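Local coordinates for sortase family protein (Streptococcus agalactiae, PDB 4D7W) that probably acts as a class C sortase, a transpeptidase taking part in assembly of the type 2b pilus on the cell surface of group B Streptococcus, at residues I66-K70 against I71-L75. Numbering follows the deposited sequence.
Sequences ISIPK and INIKL
Ile66 and Leu75 form an antiparallel hydrogen-bonded pair, exchanging two backbone bonds: Ile66 N reaches Leu75 O at 2.8 Å, and Leu75 N returns a bond to Ile66 O. Ile68 and Ile73 make the next such pair, but unevenly. Ile68 N to Ile73 O is firm at 2.9 Å, whereas the return bond from Ile73 N to Ile68 O is weak at 3.4 Å, although it is nearly straight. Ile68 O also accepts a bond from Ile71 N as the chain folds back. Between the two pairs, Ser67 and Lys74 are a non-hydrogen-bonded pair whose CA atoms make C-H...O contacts, Lys74 CA to Ile66 O and Ser67 CA to Ile73 O.

Asn72 and Ile73 both face Ile68, a G1 beta bulge, and Asn72 takes up the left-handed backbone conformation (phi 58°, psi 45°) that goes with it. The four-residue turn from Pro69 to Asn72, which includes a weak bond from Asn72 N to Pro69 O at 3.3 Å, closes the hairpin of strands 62-68 and 73-79 within the sortase beta fold.

Ile66, Ile68, Ile73 and Leu75 project from one face of the hairpin. At the turn, Ile71 lies side by side with Ile68 and points the same way, with CG2 of Ile68 3.7 Å from CG1 of Ile71; a chi1 of 62° sets that CG1 between the backbone N and carbonyl carbon of Ile71, alongside Ile68 CG2. Ile73 meets Ile68 through their CB atoms, 4.2 Å apart. Trp133 and Leu171 pack against both Ile66 and Ile68.

On the other face, Ser67 OG lies beside the aliphatic CG of Lys74 at 3.8 Å. At the turn, the extended side chain of Lys70 leads away from the hairpin, and its NZ forms a salt bridge with Asp131 and a hydrogen bond with Lys126 O.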
ATOM      1  N   ILE A  66      -6.215   3.265  -3.576  1.00 32.58           N
ATOM      2  CA  ILE A  66      -5.123   3.630  -4.460  1.00 33.91           C
ATOM      3  C   ILE A  66      -5.667   3.969  -5.845  1.00 35.10           C
ATOM      4  O   ILE A  66      -6.639   3.371  -6.306  1.00 34.19           O
ATOM      5  CB  ILE A  66      -4.084   2.501  -4.571  1.00 32.92           C
ATOM      6  CG1 ILE A  66      -2.900   2.941  -5.434  1.00 34.20           C
ATOM      7  CG2 ILE A  66      -4.731   1.230  -5.114  1.00 36.04           C
ATOM      8  CD1 ILE A  66      -1.833   1.869  -5.570  1.00 38.07           C
ATOM      9  N   SER A  67      -5.035   4.946  -6.489  1.00 35.92           N
ATOM     10  CA  SER A  67      -5.447   5.424  -7.811  1.00 39.55           C
ATOM     11  C   SER A  67      -4.267   5.411  -8.757  1.00 39.23           C
ATOM     12  O   SER A  67      -3.222   5.998  -8.455  1.00 37.33           O
ATOM     13  CB  SER A  67      -6.012   6.843  -7.741  1.00 40.74           C
ATOM     14  OG  SER A  67      -7.218   6.877  -7.013  1.00 44.61           O
ATOM     15  N   ILE A  68      -4.441   4.751  -9.896  1.00 39.88           N
ATOM     16  CA  ILE A  68      -3.396   4.649 -10.903  1.00 39.79           C
ATOM     17  C   ILE A  68      -3.986   5.003 -12.254  1.00 42.03           C
ATOM     18  O   ILE A  68      -4.274   4.109 -13.067  1.00 48.07           O
ATOM     19  CB  ILE A  68      -2.787   3.242 -10.955  1.00 40.67           C
ATOM     20  CG1 ILE A  68      -2.544   2.724  -9.538  1.00 39.44           C
ATOM     21  CG2 ILE A  68      -1.499   3.250 -11.771  1.00 36.48           C
ATOM     22  CD1 ILE A  68      -1.964   1.341  -9.501  1.00 40.48           C
ATOM     23  N   PRO A  69      -4.175   6.309 -12.488  1.00 42.71           N
ATOM     24  CA  PRO A  69      -4.840   6.902 -13.653  1.00 46.07           C
ATOM     25  C   PRO A  69      -4.386   6.310 -14.969  1.00 45.75           C
ATOM     26  O   PRO A  69      -5.207   6.136 -15.860  1.00 48.36           O
ATOM     27  CB  PRO A  69      -4.442   8.376 -13.562  1.00 46.73           C
ATOM     28  CG  PRO A  69      -4.327   8.615 -12.092  1.00 47.67           C
ATOM     29  CD  PRO A  69      -3.728   7.343 -11.533  1.00 46.48           C
ATOM     30  N   LYS A  70      -3.100   6.005 -15.091  1.00 44.19           N
ATOM     31  CA  LYS A  70      -2.585   5.537 -16.364  1.00 45.32           C
ATOM     32  C   LYS A  70      -3.228   4.213 -16.795  1.00 50.09           C
ATOM     33  O   LYS A  70      -3.454   3.991 -17.985  1.00 52.79           O
ATOM     34  CB  LYS A  70      -1.067   5.392 -16.310  1.00 44.54           C
ATOM     35  CG  LYS A  70      -0.476   5.138 -17.681  1.00 48.65           C
ATOM     36  CD  LYS A  70       1.020   4.918 -17.633  1.00 47.43           C
ATOM     37  CE  LYS A  70       1.601   4.892 -19.036  1.00 49.88           C
ATOM     38  NZ  LYS A  70       3.054   4.571 -19.010  1.00 51.69           N
ATOM     39  N   ILE A  71      -3.537   3.344 -15.834  1.00 49.66           N
ATOM     40  CA  ILE A  71      -4.118   2.046 -16.158  1.00 48.91           C
ATOM     41  C   ILE A  71      -5.535   1.899 -15.614  1.00 49.70           C
ATOM     42  O   ILE A  71      -6.059   0.787 -15.534  1.00 52.58           O
ATOM     43  CB  ILE A  71      -3.249   0.889 -15.621  1.00 48.50           C
ATOM     44  CG1 ILE A  71      -3.159   0.954 -14.088  1.00 44.93           C
ATOM     45  CG2 ILE A  71      -1.866   0.924 -16.248  1.00 44.65           C
ATOM     46  CD1 ILE A  71      -2.210  -0.059 -13.477  1.00 40.80           C
ATOM     47  N   ASN A  72      -6.146   3.023 -15.244  1.00 46.84           N
ATOM     48  CA  ASN A  72      -7.556   3.072 -14.848  1.00 47.27           C
ATOM     49  C   ASN A  72      -7.915   2.162 -13.677  1.00 45.27           C
ATOM     50  O   ASN A  72      -8.932   1.447 -13.695  1.00 45.63           O
ATOM     51  CB  ASN A  72      -8.441   2.729 -16.046  1.00 54.05           C
ATOM     52  CG  ASN A  72      -8.122   3.581 -17.262  1.00 66.51           C
ATOM     53  OD1 ASN A  72      -7.485   3.118 -18.214  1.00 72.18           O
ATOM     54  ND2 ASN A  72      -8.557   4.837 -17.234  1.00 69.69           N
ATOM     55  N   ILE A  73      -7.070   2.204 -12.659  1.00 44.55           N
ATOM     56  CA  ILE A  73      -7.297   1.455 -11.446  1.00 42.51           C
ATOM     57  C   ILE A  73      -7.653   2.399 -10.310  1.00 40.81           C
ATOM     58  O   ILE A  73      -6.972   3.405 -10.070  1.00 38.65           O
ATOM     59  CB  ILE A  73      -6.052   0.626 -11.051  1.00 46.14           C
ATOM     60  CG1 ILE A  73      -5.786  -0.483 -12.073  1.00 50.56           C
ATOM     61  CG2 ILE A  73      -6.211   0.062  -9.643  1.00 45.71           C
ATOM     62  CD1 ILE A  73      -6.909  -1.520 -12.197  1.00 52.61           C
ATOM     63  N   LYS A  74      -8.728   2.068  -9.611  1.00 39.04           N
ATOM     64  CA  LYS A  74      -9.060   2.714  -8.355  1.00 39.92           C
ATOM     65  C   LYS A  74      -9.617   1.611  -7.470  1.00 39.11           C
ATOM     66  O   LYS A  74     -10.699   1.089  -7.739  1.00 43.81           O
ATOM     67  CB  LYS A  74     -10.067   3.849  -8.549  1.00 40.91           C
ATOM     68  CG  LYS A  74     -10.261   4.687  -7.293  1.00 50.35           C
ATOM     69  CD  LYS A  74     -11.200   5.872  -7.513  1.00 60.25           C
ATOM     70  CE  LYS A  74     -12.640   5.548  -7.097  1.00 65.73           C
ATOM     71  NZ  LYS A  74     -13.451   6.769  -6.768  1.00 65.55           N
ATOM     72  N   LEU A  75      -8.852   1.219  -6.455  1.00 38.22           N
ATOM     73  CA  LEU A  75      -9.209   0.075  -5.612  1.00 36.49           C
ATOM     74  C   LEU A  75      -8.989   0.374  -4.147  1.00 32.25           C
ATOM     75  O   LEU A  75      -8.081   1.140  -3.792  1.00 35.45           O
ATOM     76  CB  LEU A  75      -8.393  -1.163  -5.989  1.00 38.96           C
ATOM     77  CG  LEU A  75      -8.645  -1.850  -7.326  1.00 34.44           C
ATOM     78  CD1 LEU A  75      -7.512  -2.821  -7.619  1.00 39.69           C
ATOM     79  CD2 LEU A  75      -9.965  -2.581  -7.295  1.00 34.78           C
TER